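Ethyl acetate hydrolase (PDB 5EFZ) hydrolyses ethyl acetate to ethanol and acetate, a step in the breakdown of short-chain methyl ketones such as 2-butanone. Local coordinates at residues 324-332 with 344-354; 187-198 with 212-223. All blocks are in the same frame, centred on the assembly; numbering follows the deposited sequence.

Contact 1 (324-332 with 344-354)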
loop_
_atom_site.group_PDB
_atom_site.type_symbol
_atom_site.label_atom_id
_atom_site.label_comp_id
_atom_site.label_asym_id
_atom_site.label_seq_id
_atom_site.Cartn_x
_atom_site.Cartn_y
_atom_site.Cartn_z
ATOM N N GLU A 324 -26.338 -8.978 3.474
ATOM C CA GLU A 324 -25.630 -9.334 4.708
ATOM C C GLU A 324 -24.166 -9.038 4.542
ATOM O O GLU A 324 -23.620 -9.221 3.467
ATOM C CB GLU A 324 -25.818 -10.804 5.063
ATOM C CG GLU A 324 -27.287 -11.138 5.274
ATOM C CD GLU A 324 -27.521 -12.529 5.798
ATOM O OE1 GLU A 324 -26.584 -13.115 6.366
ATOM O OE2 GLU A 324 -28.658 -13.045 5.641
ATOM N N PHE A 325 -23.539 -8.606 5.623
ATOM C CA PHE A 325 -22.111 -8.301 5.615
ATOM C C PHE A 325 -21.359 -9.487 6.213
ATOM O O PHE A 325 -21.562 -9.842 7.387
ATOM C CB PHE A 325 -21.860 -7.004 6.409
ATOM C CG PHE A 325 -20.450 -6.480 6.302
ATOM C CD1 PHE A 325 -19.953 -6.069 5.079
ATOM C CD2 PHE A 325 -19.644 -6.364 7.443
ATOM C CE1 PHE A 325 -18.649 -5.549 4.973
ATOM C CE2 PHE A 325 -18.326 -5.850 7.347
ATOM C CZ PHE A 325 -17.838 -5.457 6.094
ATOM N N ARG A 326 -20.578 -10.170 5.387
ATOM C CA ARG A 326 -19.855 -11.365 5.816
ATOM C C ARG A 326 -18.369 -11.324 5.421
ATOM O O ARG A 326 -17.967 -11.958 4.460
ATOM C CB ARG A 326 -20.517 -12.603 5.226
ATOM C CG ARG A 326 -21.864 -12.911 5.932
ATOM C CD ARG A 326 -22.700 -13.897 5.199
ATOM N NE ARG A 326 -23.935 -14.234 5.925
ATOM C CZ ARG A 326 -24.266 -15.456 6.319
ATOM N NH1 ARG A 326 -23.441 -16.458 6.091
ATOM N NH2 ARG A 326 -25.421 -15.678 6.947
ATOM N N PRO A 327 -17.566 -10.595 6.191
ATOM C CA PRO A 327 -16.138 -10.503 5.830
ATOM C C PRO A 327 -15.470 -11.880 5.907
ATOM O O PRO A 327 -15.812 -12.669 6.811
ATOM C CB PRO A 327 -15.547 -9.570 6.896
ATOM C CG PRO A 327 -16.710 -8.924 7.560
ATOM C CD PRO A 327 -17.871 -9.892 7.442
ATOM N N LEU A 328 -14.519 -12.124 5.010
ATOM C CA LEU A 328 -13.678 -13.311 5.037
ATOM C C LEU A 328 -12.443 -12.996 5.874
ATOM O O LEU A 328 -11.775 -11.993 5.623
ATOM C CB LEU A 328 -13.260 -13.704 3.621
ATOM C CG LEU A 328 -14.452 -14.095 2.743
ATOM C CD1 LEU A 328 -13.961 -14.260 1.332
ATOM C CD2 LEU A 328 -15.040 -15.420 3.251
ATOM N N ARG A 329 -12.117 -13.840 6.838
ATOM C CA ARG A 329 -11.006 -13.520 7.746
ATOM C C ARG A 329 -9.755 -14.125 7.133
ATOM O O ARG A 329 -9.638 -15.355 7.067
ATOM C CB ARG A 329 -11.250 -14.089 9.153
ATOM C CG ARG A 329 -12.439 -13.450 9.856
ATOM C CD ARG A 329 -12.946 -14.238 11.062
ATOM N NE ARG A 329 -14.028 -13.461 11.658
ATOM C CZ ARG A 329 -13.972 -12.847 12.840
ATOM N NH1 ARG A 329 -12.917 -12.990 13.623
ATOM N NH2 ARG A 329 -15.005 -12.128 13.253
ATOM N N SER A 330 -8.836 -13.286 6.662
ATOM C CA SER A 330 -7.599 -13.801 6.103
ATOM C C SER A 330 -6.511 -12.743 6.106
ATOM O O SER A 330 -6.695 -11.667 5.528
ATOM C CB SER A 330 -7.818 -14.284 4.652
ATOM O OG SER A 330 -6.564 -14.687 4.116
ATOM N N ILE A 331 -5.372 -13.052 6.717
ATOM C CA ILE A 331 -4.252 -12.109 6.663
ATOM C C ILE A 331 -3.599 -12.117 5.278
ATOM O O ILE A 331 -2.677 -11.325 5.027
ATOM C CB ILE A 331 -3.190 -12.413 7.745
ATOM C CG1 ILE A 331 -2.561 -13.788 7.508
ATOM C CG2 ILE A 331 -3.806 -12.302 9.175
ATOM C CD1 ILE A 331 -1.360 -14.048 8.358
ATOM N N ASP A 332 -4.050 -13.000 4.371
ATOM C CA ASP A 332 -3.454 -13.017 3.024
ATOM C C ASP A 332 -3.945 -11.808 2.229
ATOM O O ASP A 332 -3.391 -11.481 1.190
ATOM C CB ASP A 332 -3.778 -14.305 2.241
ATOM C CG ASP A 332 -3.018 -15.525 2.765
ATOM O OD1 ASP A 332 -2.580 -15.529 3.941
ATOM O OD2 ASP A 332 -2.877 -16.509 2.015
ATOM N N MET A 344 -9.588 -19.490 4.579
ATOM C CA MET A 344 -10.443 -18.540 3.894
ATOM C C MET A 344 -11.343 -19.219 2.859
ATOM O O MET A 344 -12.536 -18.921 2.783
ATOM C CB MET A 344 -9.586 -17.453 3.224
ATOM C CG MET A 344 -10.373 -16.225 2.814
ATOM S SD MET A 344 -9.741 -15.466 1.293
ATOM C CE MET A 344 -10.381 -16.777 0.213
ATOM N N LEU A 345 -10.799 -20.136 2.064
ATOM C CA LEU A 345 -11.641 -20.932 1.142
ATOM C C LEU A 345 -12.740 -21.714 1.880
ATOM O O LEU A 345 -13.854 -21.833 1.371
ATOM C CB LEU A 345 -10.790 -21.916 0.331
ATOM C CG LEU A 345 -9.826 -21.200 -0.660
ATOM C CD1 LEU A 345 -9.038 -22.208 -1.454
ATOM C CD2 LEU A 345 -10.559 -20.261 -1.620
ATOM N N ASP A 346 -12.411 -22.255 3.058
ATOM C CA ASP A 346 -13.388 -23.005 3.833
ATOM C C ASP A 346 -14.501 -22.060 4.309
ATOM O O ASP A 346 -15.684 -22.397 4.202
ATOM C CB ASP A 346 -12.704 -23.711 5.002
ATOM C CG ASP A 346 -13.634 -24.623 5.756
ATOM O OD1 ASP A 346 -13.937 -25.719 5.244
ATOM O OD2 ASP A 346 -14.052 -24.245 6.877
ATOM N N GLN A 347 -14.134 -20.865 4.788
ATOM C CA GLN A 347 -15.166 -19.898 5.186
ATOM C C GLN A 347 -16.053 -19.525 4.016
ATOM O O GLN A 347 -17.292 -19.425 4.132
ATOM C CB GLN A 347 -14.543 -18.620 5.741
ATOM C CG GLN A 347 -13.594 -18.770 6.885
ATOM C CD GLN A 347 -12.858 -17.444 7.103
ATOM O OE1 GLN A 347 -13.480 -16.365 7.088
ATOM N NE2 GLN A 347 -11.539 -17.517 7.258
ATOM N N LEU A 348 -15.423 -19.288 2.871
ATOM C CA LEU A 348 -16.178 -18.868 1.705
ATOM C C LEU A 348 -17.186 -19.925 1.280
ATOM O O LEU A 348 -18.326 -19.591 0.914
ATOM C CB LEU A 348 -15.230 -18.570 0.535
ATOM C CG LEU A 348 -15.933 -18.122 -0.751
ATOM C CD1 LEU A 348 -16.730 -16.842 -0.506
ATOM C CD2 LEU A 348 -14.899 -17.877 -1.842
ATOM N N ASP A 349 -16.766 -21.198 1.302
ATOM C CA ASP A 349 -17.668 -22.279 0.888
ATOM C C ASP A 349 -18.890 -22.313 1.793
ATOM O O ASP A 349 -20.028 -22.573 1.323
ATOM C CB ASP A 349 -16.959 -23.649 0.908
ATOM C CG ASP A 349 -16.231 -23.957 -0.410
ATOM O OD1 ASP A 349 -16.563 -23.331 -1.448
ATOM O OD2 ASP A 349 -15.329 -24.826 -0.412
ATOM N N ALA A 350 -18.648 -22.078 3.084
ATOM C CA ALA A 350 -19.726 -22.129 4.080
ATOM C C ALA A 350 -20.725 -20.989 3.834
ATOM O O ALA A 350 -21.948 -21.206 3.847
ATOM C CB ALA A 350 -19.158 -22.074 5.501
ATOM N N HIS A 351 -20.215 -19.779 3.591
ATOM C CA HIS A 351 -21.097 -18.640 3.307
ATOM C C HIS A 351 -21.862 -18.868 1.989
ATOM O O HIS A 351 -23.073 -18.648 1.903
ATOM C CB HIS A 351 -20.315 -17.317 3.209
ATOM C CG HIS A 351 -19.743 -16.843 4.503
ATOM N ND1 HIS A 351 -20.495 -16.695 5.657
ATOM C CD2 HIS A 351 -18.487 -16.464 4.844
ATOM C CE1 HIS A 351 -19.730 -16.252 6.632
ATOM N NE2 HIS A 351 -18.497 -16.100 6.160
ATOM N N LEU A 352 -21.151 -19.293 0.957
ATOM C CA LEU A 352 -21.808 -19.508 -0.336
ATOM C C LEU A 352 -22.872 -20.611 -0.280
ATOM O O LEU A 352 -23.909 -20.511 -0.940
ATOM C CB LEU A 352 -20.793 -19.857 -1.410
ATOM C CG LEU A 352 -19.873 -18.726 -1.898
ATOM C CD1 LEU A 352 -18.960 -19.276 -3.002
ATOM C CD2 LEU A 352 -20.650 -17.489 -2.366
ATOM N N ALA A 353 -22.614 -21.670 0.483
ATOM C CA ALA A 353 -23.595 -22.742 0.595
ATOM C C ALA A 353 -24.846 -22.207 1.308
ATOM O O ALA A 353 -25.982 -22.555 0.964
ATOM C CB ALA A 353 -22.995 -23.954 1.340
ATOM N N GLU A 354 -24.642 -21.322 2.270
ATOM C CA GLU A 354 -25.757 -20.760 3.020
ATOM C C GLU A 354 -26.553 -19.848 2.100
ATOM O O GLU A 354 -27.774 -19.874 2.089
ATOM C CB GLU A 354 -25.265 -19.996 4.247
ATOM C CG GLU A 354 -26.394 -19.355 5.034
ATOM C CD GLU A 354 -25.940 -18.760 6.350
ATOM O OE1 GLU A 354 -24.790 -19.010 6.774
ATOM O OE2 GLU A 354 -26.748 -18.035 6.963
HETATM O O HOH W 1 -15.957 -15.502 7.339
#
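At the last parallel strand of the alpha/beta-hydrolase sheet, Arg326, Leu328 and Arg329 of the chain leaving strand 324-325 lie along helix 342-356 and meet His351, Gln347 and Glu354. Arg326 runs extended over the imidazole, its CB 4.0 Å from the His351 ring centroid and nearly on the normal. Its guanidinium, 80° to that ring, gives NH1 to His351 ND1 (3.0 Å), close to the ring plane. Arg326 NH1 also reaches Glu354 OE1 at 3.0 Å, from above the carboxylate plane, while Arg326 NH2 completes the salt bridge with a weak bond to Glu354 OE2. Along its NE edge the guanidinium grips Glu324 OE1 side-on with NE and NH2; both carboxylates and His351 leave it little freedom to turn. Strand 324-325 edges the mixed sheet, helix 342-356 follows it, and the inferred catalytic His334 lies on the loop between. The Gln347 amide pairs with the backbone of Arg329: Gln347 OE1 takes Arg329 N-H at 2.9 Å, almost straight (176°), and Gln347 NE2 donates to Arg329 O (2.9 Å). A water links Pro327 O, Gln347 OE1 and His351 NE2. Next to the amide pair, Leu328 CB packs on Met344 CG (3.9 Å), and Leu328 CD2 lies at the imidazole edge.

Contact 2 (187-198 with 212-223). With EDO (1,2-ethanediol), chain J.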
loop_
_atom_site.group_PDB
_atom_site.type_symbol
_atom_site.label_atom_id
_atom_site.label_comp_id
_atom_site.label_asym_id
_atom_site.label_seq_id
_atom_site.Cartn_x
_atom_site.Cartn_y
_atom_site.Cartn_z
ATOM N N PHE A 187 -4.012 3.724 -6.905
ATOM C CA PHE A 187 -3.262 2.480 -6.939
ATOM C C PHE A 187 -3.146 1.940 -8.367
ATOM O O PHE A 187 -2.073 1.586 -8.836
ATOM C CB PHE A 187 -3.959 1.447 -6.056
ATOM C CG PHE A 187 -3.392 0.054 -6.164
ATOM C CD1 PHE A 187 -2.029 -0.164 -6.159
ATOM C CD2 PHE A 187 -4.252 -1.056 -6.176
ATOM C CE1 PHE A 187 -1.510 -1.499 -6.218
ATOM C CE2 PHE A 187 -3.738 -2.374 -6.258
ATOM C CZ PHE A 187 -2.381 -2.585 -6.272
ATOM N N THR A 188 -4.279 1.876 -9.053
ATOM C CA THR A 188 -4.264 1.337 -10.408
ATOM C C THR A 188 -3.530 2.278 -11.365
ATOM O O THR A 188 -2.859 1.824 -12.277
ATOM C CB THR A 188 -5.671 1.076 -10.880
ATOM O OG1 THR A 188 -6.322 0.242 -9.887
ATOM C CG2 THR A 188 -5.616 0.317 -12.228
ATOM N N GLU A 189 -3.629 3.582 -11.144
ATOM C CA GLU A 189 -2.830 4.528 -11.942
ATOM C C GLU A 189 -1.334 4.250 -11.787
ATOM O O GLU A 189 -0.568 4.262 -12.766
ATOM C CB GLU A 189 -3.127 5.971 -11.555
ATOM C CG GLU A 189 -2.216 6.976 -12.277
ATOM C CD GLU A 189 -2.727 8.400 -12.173
ATOM O OE1 GLU A 189 -2.026 9.272 -11.596
ATOM O OE2 GLU A 189 -3.822 8.647 -12.698
ATOM N N ILE A 190 -0.907 4.014 -10.561
ATOM C CA ILE A 190 0.507 3.736 -10.307
ATOM C C ILE A 190 0.900 2.419 -10.950
ATOM O O ILE A 190 1.993 2.293 -11.496
ATOM C CB ILE A 190 0.790 3.720 -8.774
ATOM C CG1 ILE A 190 0.656 5.184 -8.269
ATOM C CG2 ILE A 190 2.202 3.100 -8.468
ATOM C CD1 ILE A 190 0.635 5.332 -6.709
ATOM N N LEU A 191 0.001 1.434 -10.889
ATOM C CA LEU A 191 0.240 0.140 -11.577
ATOM C C LEU A 191 0.381 0.307 -13.078
ATOM O O LEU A 191 1.194 -0.373 -13.724
ATOM C CB LEU A 191 -0.888 -0.839 -11.310
ATOM C CG LEU A 191 -0.970 -1.527 -9.953
ATOM C CD1 LEU A 191 -2.303 -2.324 -9.912
ATOM C CD2 LEU A 191 0.253 -2.454 -9.730
ATOM N N ILE A 192 -0.484 1.139 -13.643
ATOM C CA ILE A 192 -0.425 1.426 -15.086
ATOM C C ILE A 192 0.906 2.093 -15.438
ATOM O O ILE A 192 1.570 1.725 -16.426
ATOM C CB ILE A 192 -1.594 2.331 -15.525
ATOM C CG1 ILE A 192 -2.919 1.518 -15.497
ATOM C CG2 ILE A 192 -1.346 2.931 -16.930
ATOM C CD1 ILE A 192 -4.220 2.397 -15.571
ATOM N N GLU A 193 1.308 3.069 -14.637
ATOM C CA GLU A 193 2.530 3.805 -14.978
ATOM C C GLU A 193 3.770 2.918 -14.859
ATOM O O GLU A 193 4.769 3.157 -15.538
ATOM C CB GLU A 193 2.645 5.064 -14.118
ATOM C CG GLU A 193 1.600 6.096 -14.570
ATOM C CD GLU A 193 1.490 7.323 -13.695
ATOM O OE1 GLU A 193 2.057 7.334 -12.573
ATOM O OE2 GLU A 193 0.805 8.284 -14.145
ATOM N N ALA A 194 3.719 1.905 -14.006
ATOM C CA ALA A 194 4.851 0.979 -13.903
ATOM C C ALA A 194 5.143 0.360 -15.280
ATOM O O ALA A 194 6.294 0.150 -15.676
ATOM C CB ALA A 194 4.548 -0.108 -12.892
ATOM N N ILE A 195 4.070 0.079 -16.009
ATOM C CA ILE A 195 4.185 -0.462 -17.340
ATOM C C ILE A 195 4.471 0.622 -18.365
ATOM O O ILE A 195 5.401 0.477 -19.158
ATOM C CB ILE A 195 2.914 -1.194 -17.734
ATOM C CG1 ILE A 195 2.813 -2.476 -16.899
ATOM C CG2 ILE A 195 2.921 -1.509 -19.227
ATOM C CD1 ILE A 195 1.459 -3.181 -17.063
ATOM N N THR A 196 3.698 1.710 -18.360
ATOM C CA THR A 196 3.791 2.656 -19.484
ATOM C C THR A 196 5.062 3.488 -19.452
ATOM O O THR A 196 5.504 4.002 -20.503
ATOM C CB THR A 196 2.587 3.615 -19.555
ATOM O OG1 THR A 196 2.573 4.455 -18.400
ATOM C CG2 THR A 196 1.246 2.845 -19.662
ATOM N N THR A 197 5.693 3.603 -18.287
ATOM C CA THR A 197 6.962 4.345 -18.243
ATOM C C THR A 197 8.200 3.531 -18.681
ATOM O O THR A 197 9.302 4.071 -18.772
ATOM C CB THR A 197 7.242 4.892 -16.844
ATOM O OG1 THR A 197 7.278 3.804 -15.913
ATOM C CG2 THR A 197 6.152 5.874 -16.440
ATOM N N ASP A 198 8.031 2.235 -18.904
ATOM C CA ASP A 198 9.095 1.417 -19.481
ATOM C C ASP A 198 9.283 1.856 -20.931
ATOM O O ASP A 198 8.334 1.775 -21.717
ATOM C CB ASP A 198 8.694 -0.065 -19.391
ATOM C CG ASP A 198 9.803 -1.014 -19.829
ATOM O OD1 ASP A 198 10.800 -0.557 -20.416
ATOM O OD2 ASP A 198 9.651 -2.234 -19.586
ATOM N N VAL A 212 8.997 -5.926 -22.524
ATOM C CA VAL A 212 8.508 -5.025 -21.490
ATOM C C VAL A 212 8.664 -5.659 -20.097
ATOM O O VAL A 212 7.932 -5.332 -19.177
ATOM C CB VAL A 212 6.994 -4.646 -21.721
ATOM C CG1 VAL A 212 6.591 -3.420 -20.918
ATOM C CG2 VAL A 212 6.732 -4.373 -23.205
ATOM N N ALA A 213 9.636 -6.554 -19.949
ATOM C CA ALA A 213 9.839 -7.250 -18.684
ATOM C C ALA A 213 10.101 -6.303 -17.498
ATOM O O ALA A 213 9.655 -6.579 -16.377
ATOM C CB ALA A 213 10.985 -8.254 -18.827
ATOM N N ALA A 214 10.829 -5.209 -17.721
ATOM C CA ALA A 214 11.113 -4.285 -16.612
ATOM C C ALA A 214 9.819 -3.688 -16.059
ATOM O O ALA A 214 9.615 -3.657 -14.849
ATOM C CB ALA A 214 12.067 -3.181 -17.035
ATOM N N GLY A 215 8.944 -3.216 -16.951
ATOM C CA GLY A 215 7.664 -2.668 -16.542
ATOM C C GLY A 215 6.815 -3.726 -15.852
ATOM O O GLY A 215 6.162 -3.451 -14.842
ATOM N N LEU A 216 6.820 -4.941 -16.385
ATOM C CA LEU A 216 6.002 -6.003 -15.785
ATOM C C LEU A 216 6.526 -6.389 -14.371
ATOM O O LEU A 216 5.729 -6.673 -13.455
ATOM C CB LEU A 216 5.951 -7.236 -16.687
ATOM C CG LEU A 216 5.119 -7.073 -17.970
ATOM C CD1 LEU A 216 5.367 -8.240 -18.900
ATOM C CD2 LEU A 216 3.608 -6.970 -17.636
ATOM N N GLU A 217 7.840 -6.433 -14.214
ATOM C CA GLU A 217 8.425 -6.695 -12.889
ATOM C C GLU A 217 8.076 -5.581 -11.876
ATOM O O GLU A 217 7.808 -5.871 -10.717
ATOM C CB GLU A 217 9.956 -6.835 -12.993
ATOM C CG GLU A 217 10.408 -8.167 -13.617
ATOM C CD GLU A 217 11.904 -8.425 -13.455
ATOM O OE1 GLU A 217 12.601 -7.651 -12.737
ATOM O OE2 GLU A 217 12.377 -9.424 -14.048
ATOM N N ARG A 218 8.091 -4.311 -12.308
ATOM C CA ARG A 218 7.746 -3.200 -11.386
ATOM C C ARG A 218 6.287 -3.314 -10.975
ATOM O O ARG A 218 5.908 -3.062 -9.821
ATOM C CB ARG A 218 8.030 -1.808 -12.033
ATOM C CG ARG A 218 9.511 -1.548 -12.363
ATOM C CD ARG A 218 9.714 -0.235 -13.205
ATOM N NE ARG A 218 11.108 -0.049 -13.658
ATOM C CZ ARG A 218 11.457 0.261 -14.907
ATOM N NH1 ARG A 218 10.523 0.413 -15.839
ATOM N NH2 ARG A 218 12.738 0.414 -15.229
ATOM N N HIS A 219 5.465 -3.704 -11.949
ATOM C CA HIS A 219 4.048 -3.952 -11.745
ATOM C C HIS A 219 3.871 -5.062 -10.695
ATOM O O HIS A 219 3.097 -4.913 -9.739
ATOM C CB HIS A 219 3.459 -4.361 -13.099
ATOM C CG HIS A 219 1.961 -4.427 -13.163
ATOM N ND1 HIS A 219 1.185 -3.316 -13.368
ATOM C CD2 HIS A 219 1.121 -5.487 -13.114
ATOM C CE1 HIS A 219 -0.091 -3.686 -13.452
ATOM N NE2 HIS A 219 -0.155 -4.988 -13.284
ATOM N N ALA A 220 4.638 -6.146 -10.859
ATOM C CA ALA A 220 4.607 -7.246 -9.887
ATOM C C ALA A 220 5.043 -6.793 -8.491
ATOM O O ALA A 220 4.473 -7.234 -7.490
ATOM C CB ALA A 220 5.489 -8.408 -10.354
ATOM N N LYS A 221 6.069 -5.953 -8.407
ATOM C CA LYS A 221 6.513 -5.487 -7.086
ATOM C C LYS A 221 5.430 -4.656 -6.406
ATOM O O LYS A 221 5.212 -4.760 -5.190
ATOM C CB LYS A 221 7.790 -4.662 -7.193
ATOM C CG LYS A 221 9.050 -5.467 -7.391
ATOM C CD LYS A 221 10.231 -4.516 -7.151
ATOM C CE LYS A 221 11.573 -5.130 -7.373
ATOM N NZ LYS A 221 12.646 -4.092 -7.145
ATOM N N LEU A 222 4.745 -3.821 -7.184
ATOM C CA LEU A 222 3.658 -3.015 -6.614
ATOM C C LEU A 222 2.525 -3.896 -6.126
ATOM O O LEU A 222 1.911 -3.610 -5.095
ATOM C CB LEU A 222 3.138 -2.018 -7.638
ATOM C CG LEU A 222 4.108 -0.891 -7.934
ATOM C CD1 LEU A 222 3.804 -0.241 -9.312
ATOM C CD2 LEU A 222 4.022 0.170 -6.823
ATOM N N TRP A 223 2.228 -4.959 -6.864
ATOM C CA TRP A 223 1.242 -5.939 -6.429
ATOM C C TRP A 223 1.675 -6.656 -5.151
ATOM O O TRP A 223 0.848 -7.013 -4.326
ATOM C CB TRP A 223 0.978 -6.970 -7.534
ATOM C CG TRP A 223 -0.123 -6.527 -8.429
ATOM C CD1 TRP A 223 -0.010 -6.057 -9.725
ATOM C CD2 TRP A 223 -1.520 -6.492 -8.106
ATOM N NE1 TRP A 223 -1.269 -5.755 -10.222
ATOM C CE2 TRP A 223 -2.209 -6.018 -9.259
ATOM C CE3 TRP A 223 -2.261 -6.852 -6.966
ATOM C CZ2 TRP A 223 -3.610 -5.852 -9.284
ATOM C CZ3 TRP A 223 -3.664 -6.685 -6.996
ATOM C CH2 TRP A 223 -4.312 -6.212 -8.158
HETATM C C1 EDO J . 7.407 4.806 -23.476
HETATM O O1 EDO J . 7.385 4.091 -22.236
HETATM C C2 EDO J . 6.376 4.230 -24.432
HETATM O O2 EDO J . 5.178 5.004 -24.317
#
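Leu191 and His219 meet where helices 182-196 and 213-227 pack antiparallel; the axes of segments 187-196 and 213-223 approach to 7.6 Å, their directions 157° apart. Followed outward, Leu191 first sets CB against His219 CE1 (3.7 Å). Its chi1 of -76° puts CG anti to the carbonyl carbon and swings the end toward the second helix, where CD2 lies over one imidazole face and against Leu222 CB, whereas Leu191 CD1 reaches Trp223 NE1 at 3.6 Å. Ile195 CD1 takes the opposite face of His219, so the ring is clamped between two aliphatic tips while His219 ND1 donates to Leu191 O (3.0 Å); that oxygen lies in the ring plane, although ND1 stands above the plane of the carbonyl. A phenylalanine in place of His219 would probably leave that buried carbonyl without its side-chain donor. Ala194 enters as a knob among Gly215, Arg218, His219 and Leu222; the backbones come together at Gly215, whose CA is 3.3 Å from Ala194 O. Asp198 OD2 accepts from Gly215 N at 2.9 Å in the first turn of the second helix. At the far end Phe187 turns its edge to the Trp223 face, planes at 72°. Trp223 also stacks on Phe258 of helix 246-258 and touches His334 of the inferred triad, while Leu222 packs on Leu222 of the second subunit and helix 263-274 touches Thr188 and Ile192.

In the fold
Contact 2 is the more deeply buried in side chains, yet both contacts lie well out from the centre of the chain, and their own centres are about 31 Å apart. They share no helix or strand. Contact 1 joins the chain that follows the edge strand to helix 342-356, through charged and amide groups beside a leucine-methionine patch. Contact 2 pairs two helices inserted between strands 170-174 and 296-300; aliphatic and aromatic packing dominates, and the second subunit borders it, whereas no other chain touches contact 1. In sequence His334 falls between the segments of contact 1, yet its side chain is about 9 Å from that of Met344; contact 2 reaches it through Trp223.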